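Local coordinates for glutathione reductase (Bartonella henselae, PDB 3O0H), which probably catalyses the NADPH-dependent reduction of glutathione disulfide to glutathione, using a bound flavin-adenine dinucleotide to carry the electrons, at residues L237-M242 with I247-E252; V137-H142 with G150-A155. All coordinates share one frame; numbering follows the deposited sequence.

Contact 1 of 2, residues L237-M242 with I247-E252; sequences LLNDAM and ISIIYE
M242 lays the end of its side chain over I247, the methyl CE standing 3.8 Å from CD1 of the isoleucine. The thioether is extended as far as SD and then bends (chi3 69°), a turn that brings CE back to I247, where CG2 lies slightly farther off than CD1. Nearer the helix backbone, CB of M242 meets CD1 of I249 at 4.0 Å, so one methionine touches I247, just before the strand, and I249 within it, with S248 between them, its CB pointing away. The same helix residue also supplies a main-chain link: I247 N donates to M242 O at 3.0 Å.

One turn back, N239 marks the polar end of the contact. A chi1 of 172° swings the amide of N239 out from the helix, across to Y251, and Y251 OH donates to N239 OD1 at 2.7 Å. OD1 lies in the plane of the phenol ring, at its edge, whereas the hydroxyl sits 39° above the plane of the amide carbonyl. N239 ND2 donates to D240 OD1 at 2.9 Å, almost exactly in the amide plane, and these two bonds together fix the rotation of the amide. I226 N also pairs with Y251 OH. I249 touches both the polar and the apolar ends: its CD1 approaches N239 OD1 to 3.4 Å, and its CG2 lies over one face of the Y251 ring. M242 and I247 also pack on helix 201-212. Helix 232-245 followed by edge strand 248-250, parallel to strand 216-220, completes a beta-alpha-beta unit of a Rossmann-type dinucleotide-binding fold.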
loop_
_atom_site.group_PDB
_atom_site.type_symbol
_atom_site.label_atom_id
_atom_site.label_comp_id
_atom_site.label_asym_id
_atom_site.label_seq_id
_atom_site.Cartn_x
_atom_site.Cartn_y
_atom_site.Cartn_z
ATOM N N LEU B 237 -14.420 14.912 0.750
ATOM C CA LEU B 237 -13.408 14.725 1.808
ATOM C C LEU B 237 -12.125 15.469 1.487
ATOM O O LEU B 237 -11.482 16.048 2.405
ATOM C CB LEU B 237 -13.110 13.248 2.059
ATOM C CG LEU B 237 -14.216 12.402 2.683
ATOM C CD1 LEU B 237 -13.922 10.865 2.511
ATOM C CD2 LEU B 237 -14.349 12.754 4.129
ATOM N N LEU B 238 -11.709 15.447 0.212
ATOM C CA LEU B 238 -10.493 16.175 -0.165
ATOM C C LEU B 238 -10.692 17.689 0.017
ATOM O O LEU B 238 -9.864 18.373 0.648
ATOM C CB LEU B 238 -10.037 15.866 -1.598
ATOM C CG LEU B 238 -8.806 16.639 -2.062
ATOM C CD1 LEU B 238 -7.602 16.394 -1.137
ATOM C CD2 LEU B 238 -8.436 16.254 -3.561
ATOM N N ASN B 239 -11.808 18.191 -0.498
ATOM C CA ASN B 239 -12.105 19.626 -0.385
ATOM C C ASN B 239 -11.980 20.045 1.065
ATOM O O ASN B 239 -11.341 21.032 1.377
ATOM C CB ASN B 239 -13.526 19.931 -0.850
ATOM C CG ASN B 239 -13.919 21.372 -0.569
ATOM O OD1 ASN B 239 -13.596 22.269 -1.350
ATOM N ND2 ASN B 239 -14.588 21.595 0.556
ATOM N N ASP B 240 -12.615 19.279 1.953
ATOM C CA ASP B 240 -12.709 19.668 3.330
ATOM C C ASP B 240 -11.327 19.604 4.033
ATOM O O ASP B 240 -11.006 20.436 4.891
ATOM C CB ASP B 240 -13.735 18.825 4.050
ATOM C CG ASP B 240 -15.151 19.018 3.527
ATOM O OD1 ASP B 240 -15.461 19.932 2.741
ATOM O OD2 ASP B 240 -15.988 18.224 3.975
ATOM N N ALA B 241 -10.503 18.627 3.679
ATOM C CA ALA B 241 -9.159 18.540 4.264
ATOM C C ALA B 241 -8.267 19.701 3.785
ATOM O O ALA B 241 -7.378 20.191 4.533
ATOM C CB ALA B 241 -8.520 17.190 3.907
ATOM N N MET B 242 -8.465 20.116 2.536
ATOM C CA MET B 242 -7.652 21.197 1.973
ATOM C C MET B 242 -7.996 22.515 2.654
ATOM O O MET B 242 -7.127 23.278 3.008
ATOM C CB MET B 242 -7.817 21.283 0.436
ATOM C CG MET B 242 -7.163 20.105 -0.308
ATOM S SD MET B 242 -7.533 20.044 -2.072
ATOM C CE MET B 242 -6.599 21.499 -2.607
ATOM N N ILE B 247 -5.744 25.939 2.733
ATOM C CA ILE B 247 -5.832 26.249 1.304
ATOM C C ILE B 247 -7.204 26.917 1.091
ATOM O O ILE B 247 -8.222 26.461 1.612
ATOM C CB ILE B 247 -5.698 24.974 0.443
ATOM C CG1 ILE B 247 -4.351 24.300 0.668
ATOM C CG2 ILE B 247 -5.868 25.283 -1.076
ATOM C CD1 ILE B 247 -4.191 22.995 -0.117
ATOM N N SER B 248 -7.200 28.023 0.374
ATOM C CA SER B 248 -8.412 28.717 0.001
ATOM C C SER B 248 -8.913 28.142 -1.294
ATOM O O SER B 248 -8.177 28.071 -2.244
ATOM C CB SER B 248 -8.111 30.194 -0.227
ATOM O OG SER B 248 -7.832 30.800 0.998
ATOM N N ILE B 249 -10.169 27.720 -1.316
ATOM C CA ILE B 249 -10.788 27.228 -2.513
ATOM C C ILE B 249 -11.985 28.109 -2.811
ATOM O O ILE B 249 -12.910 28.256 -2.000
ATOM C CB ILE B 249 -11.212 25.754 -2.390
ATOM C CG1 ILE B 249 -10.035 24.868 -1.963
ATOM C CG2 ILE B 249 -11.808 25.314 -3.713
ATOM C CD1 ILE B 249 -10.403 23.277 -1.902
ATOM N N ILE B 250 -11.926 28.742 -3.964
ATOM C CA ILE B 250 -12.953 29.597 -4.413
ATOM C C ILE B 250 -13.689 28.901 -5.551
ATOM O O ILE B 250 -13.092 28.607 -6.597
ATOM C CB ILE B 250 -12.406 30.952 -4.910
ATOM C CG1 ILE B 250 -11.560 31.628 -3.827
ATOM C CG2 ILE B 250 -13.571 31.910 -5.245
ATOM C CD1 ILE B 250 -11.096 32.994 -4.212
ATOM N N TYR B 251 -14.999 28.734 -5.367
ATOM C CA TYR B 251 -15.835 28.087 -6.357
ATOM C C TYR B 251 -16.648 29.087 -7.180
ATOM O O TYR B 251 -16.713 30.261 -6.863
ATOM C CB TYR B 251 -16.762 27.097 -5.666
ATOM C CG TYR B 251 -16.062 25.888 -5.160
ATOM C CD1 TYR B 251 -15.477 24.996 -6.064
ATOM C CD2 TYR B 251 -15.972 25.602 -3.801
ATOM C CE1 TYR B 251 -14.811 23.886 -5.640
ATOM C CE2 TYR B 251 -15.298 24.455 -3.370
ATOM C CZ TYR B 251 -14.735 23.599 -4.303
ATOM O OH TYR B 251 -14.030 22.456 -3.971
ATOM N N GLU B 252 -17.261 28.573 -8.243
ATOM C CA GLU B 252 -18.001 29.319 -9.227
ATOM C C GLU B 252 -17.148 30.465 -9.783
ATOM O O GLU B 252 -17.646 31.538 -10.111
ATOM C CB GLU B 252 -19.330 29.794 -8.635
ATOM C CG GLU B 252 -20.121 28.652 -7.880
ATOM C CD GLU B 252 -20.694 27.534 -8.790
ATOM O OE1 GLU B 252 -20.840 27.797 -10.009
ATOM O OE2 GLU B 252 -20.993 26.400 -8.256
#

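Contact 2 of 2, residues V137-H142 with G150-A155; sequences VFVDEH and GERISA
V139 and R152 cross at about a right angle, the valine applied to one face of the guanidinium group. CG1, anti to the backbone N of V139 (chi1 168°), stands 3.6 Å from NH1 of R152 and is offset toward the rim of the flat group, while CG2 approaches NE of R152 at 3.8 Å. The arginine chain is extended from CG to NE, which carries its end over to the valine; its charge is met by E145 through a salt bridge from NE. The H142 end is polar and is engaged edge-on: ND1 donates to A155 O at 2.7 Å, with an angle of 165° at the hydrogen and the oxygen only 7° out of the ring plane. In return A155 N donates to H142 O at 2.9 Å, so the two residues are paired reciprocally where the three-stranded antiparallel sheet of 136-138, 143-146 and 152-155 has its first turn beside its third strand. CA of S154 adds a CH...O contact to H142 O at 3.2 Å. An Asx turn shapes the chain before the histidine, H142 N donating to D140 OD1 at 3.0 Å from above the carboxylate plane. The imidazole is further stacked with H320 and F25.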
loop_
_atom_site.group_PDB
_atom_site.type_symbol
_atom_site.label_atom_id
_atom_site.label_comp_id
_atom_site.label_asym_id
_atom_site.label_seq_id
_atom_site.Cartn_x
_atom_site.Cartn_y
_atom_site.Cartn_z
ATOM N N VAL B 137 6.463 16.786 -39.289
ATOM C CA VAL B 137 5.128 17.027 -39.812
ATOM C C VAL B 137 4.941 16.233 -41.098
ATOM O O VAL B 137 5.905 15.929 -41.802
ATOM C CB VAL B 137 4.865 18.526 -40.063
ATOM C CG1 VAL B 137 5.222 19.348 -38.834
ATOM C CG2 VAL B 137 5.629 19.069 -41.279
ATOM N N PHE B 138 3.697 15.908 -41.426
ATOM C CA PHE B 138 3.411 15.208 -42.694
ATOM C C PHE B 138 3.540 16.153 -43.870
ATOM O O PHE B 138 3.094 17.304 -43.820
ATOM C CB PHE B 138 1.996 14.615 -42.725
ATOM C CG PHE B 138 1.778 13.450 -41.781
ATOM C CD1 PHE B 138 1.399 13.659 -40.476
ATOM C CD2 PHE B 138 1.894 12.147 -42.233
ATOM C CE1 PHE B 138 1.178 12.578 -39.617
ATOM C CE2 PHE B 138 1.662 11.074 -41.408
ATOM C CZ PHE B 138 1.297 11.285 -40.103
ATOM N N VAL B 139 4.139 15.633 -44.941
ATOM C CA VAL B 139 4.142 16.256 -46.249
ATOM C C VAL B 139 3.060 15.603 -47.145
ATOM O O VAL B 139 2.402 16.268 -47.914
ATOM C CB VAL B 139 5.513 16.029 -46.938
ATOM C CG1 VAL B 139 5.450 16.415 -48.419
ATOM C CG2 VAL B 139 6.578 16.809 -46.217
ATOM N N ASP B 140 2.961 14.291 -47.044
ATOM C CA ASP B 140 1.946 13.462 -47.687
ATOM C C ASP B 140 1.774 12.147 -46.880
ATOM O O ASP B 140 2.256 12.040 -45.775
ATOM C CB ASP B 140 2.263 13.203 -49.167
ATOM C CG ASP B 140 3.452 12.298 -49.394
ATOM O OD1 ASP B 140 3.914 11.604 -48.467
ATOM O OD2 ASP B 140 3.950 12.305 -50.560
ATOM N N GLU B 141 1.014 11.206 -47.430
ATOM C CA GLU B 141 0.706 9.975 -46.731
ATOM C C GLU B 141 1.909 9.128 -46.253
ATOM O O GLU B 141 1.770 8.402 -45.255
ATOM C CB GLU B 141 -0.230 9.147 -47.595
ATOM C CG GLU B 141 -1.536 9.830 -47.868
ATOM C CD GLU B 141 -1.631 10.681 -49.152
ATOM O OE1 GLU B 141 -0.610 11.179 -49.726
ATOM O OE2 GLU B 141 -2.794 10.851 -49.564
ATOM N N HIS B 142 3.054 9.222 -46.920
ATOM C CA HIS B 142 4.244 8.435 -46.585
ATOM C C HIS B 142 5.496 9.255 -46.281
ATOM O O HIS B 142 6.577 8.688 -46.061
ATOM C CB HIS B 142 4.557 7.513 -47.757
ATOM C CG HIS B 142 3.684 6.312 -47.800
ATOM N ND1 HIS B 142 3.821 5.268 -46.906
ATOM C CD2 HIS B 142 2.661 5.982 -48.625
ATOM C CE1 HIS B 142 2.908 4.355 -47.173
ATOM N NE2 HIS B 142 2.209 4.750 -48.223
ATOM N N GLY B 150 14.458 20.814 -42.640
ATOM C CA GLY B 150 13.748 20.703 -43.910
ATOM C C GLY B 150 13.894 19.328 -44.576
ATOM O O GLY B 150 13.338 19.116 -45.636
ATOM N N GLU B 151 14.646 18.413 -43.971
ATOM C CA GLU B 151 14.854 17.049 -44.524
ATOM C C GLU B 151 13.529 16.283 -44.612
ATOM O O GLU B 151 12.733 16.294 -43.671
ATOM C CB GLU B 151 15.828 16.226 -43.652
ATOM C CG GLU B 151 16.207 14.840 -44.262
ATOM C CD GLU B 151 17.250 14.045 -43.438
ATOM O OE1 GLU B 151 17.531 14.411 -42.267
ATOM O OE2 GLU B 151 17.770 13.032 -43.970
ATOM N N ARG B 152 13.317 15.610 -45.731
ATOM C CA ARG B 152 12.164 14.744 -45.914
ATOM C C ARG B 152 12.572 13.282 -45.732
ATOM O O ARG B 152 13.654 12.908 -46.137
ATOM C CB ARG B 152 11.557 15.029 -47.277
ATOM C CG ARG B 152 10.862 16.377 -47.204
ATOM C CD ARG B 152 10.171 16.762 -48.446
ATOM N NE ARG B 152 9.486 18.036 -48.298
ATOM C CZ ARG B 152 8.596 18.475 -49.171
ATOM N NH1 ARG B 152 8.301 17.742 -50.229
ATOM N NH2 ARG B 152 7.988 19.642 -48.999
ATOM N N ILE B 153 11.777 12.533 -44.985
ATOM C CA ILE B 153 12.020 11.139 -44.651
ATOM C C ILE B 153 10.764 10.392 -45.043
ATOM O O ILE B 153 9.680 10.787 -44.654
ATOM C CB ILE B 153 12.216 10.930 -43.105
ATOM C CG1 ILE B 153 13.364 11.797 -42.540
ATOM C CG2 ILE B 153 12.408 9.439 -42.773
ATOM C CD1 ILE B 153 14.667 11.446 -43.075
ATOM N N SER B 154 10.900 9.274 -45.752
ATOM C CA SER B 154 9.742 8.469 -46.081
ATOM C C SER B 154 9.642 7.223 -45.221
ATOM O O SER B 154 10.648 6.704 -44.730
ATOM C CB SER B 154 9.752 8.057 -47.546
ATOM O OG SER B 154 10.802 7.125 -47.767
ATOM N N ALA B 155 8.427 6.710 -45.106
ATOM C CA ALA B 155 8.171 5.542 -44.273
ATOM C C ALA B 155 6.970 4.759 -44.738
ATOM O O ALA B 155 5.969 5.322 -45.201
ATOM C CB ALA B 155 7.996 5.952 -42.782
#

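In the fold
From the N terminus, the chain reaches contact 2 first: 137-142 leads through strand 143-146 and a turn to 150-155, closing an excursion with seven residues between the segments. It ties the first corner of the small antiparallel sheet to that sheet's third strand, beside the parallel sheet that includes strand 27-32. Contact 1 opens only after this loop has closed, so the two are in series, neither nested nor crossed. The four residues between its segments hold the end of helix 232-245 and the short connection to strand 248-250, at the edge of a second parallel sheet. The contact centres lie 49 Å apart, on opposite sides of the chain's centre, yet both lie within the pyridine nucleotide-disulphide oxidoreductase part of the chain.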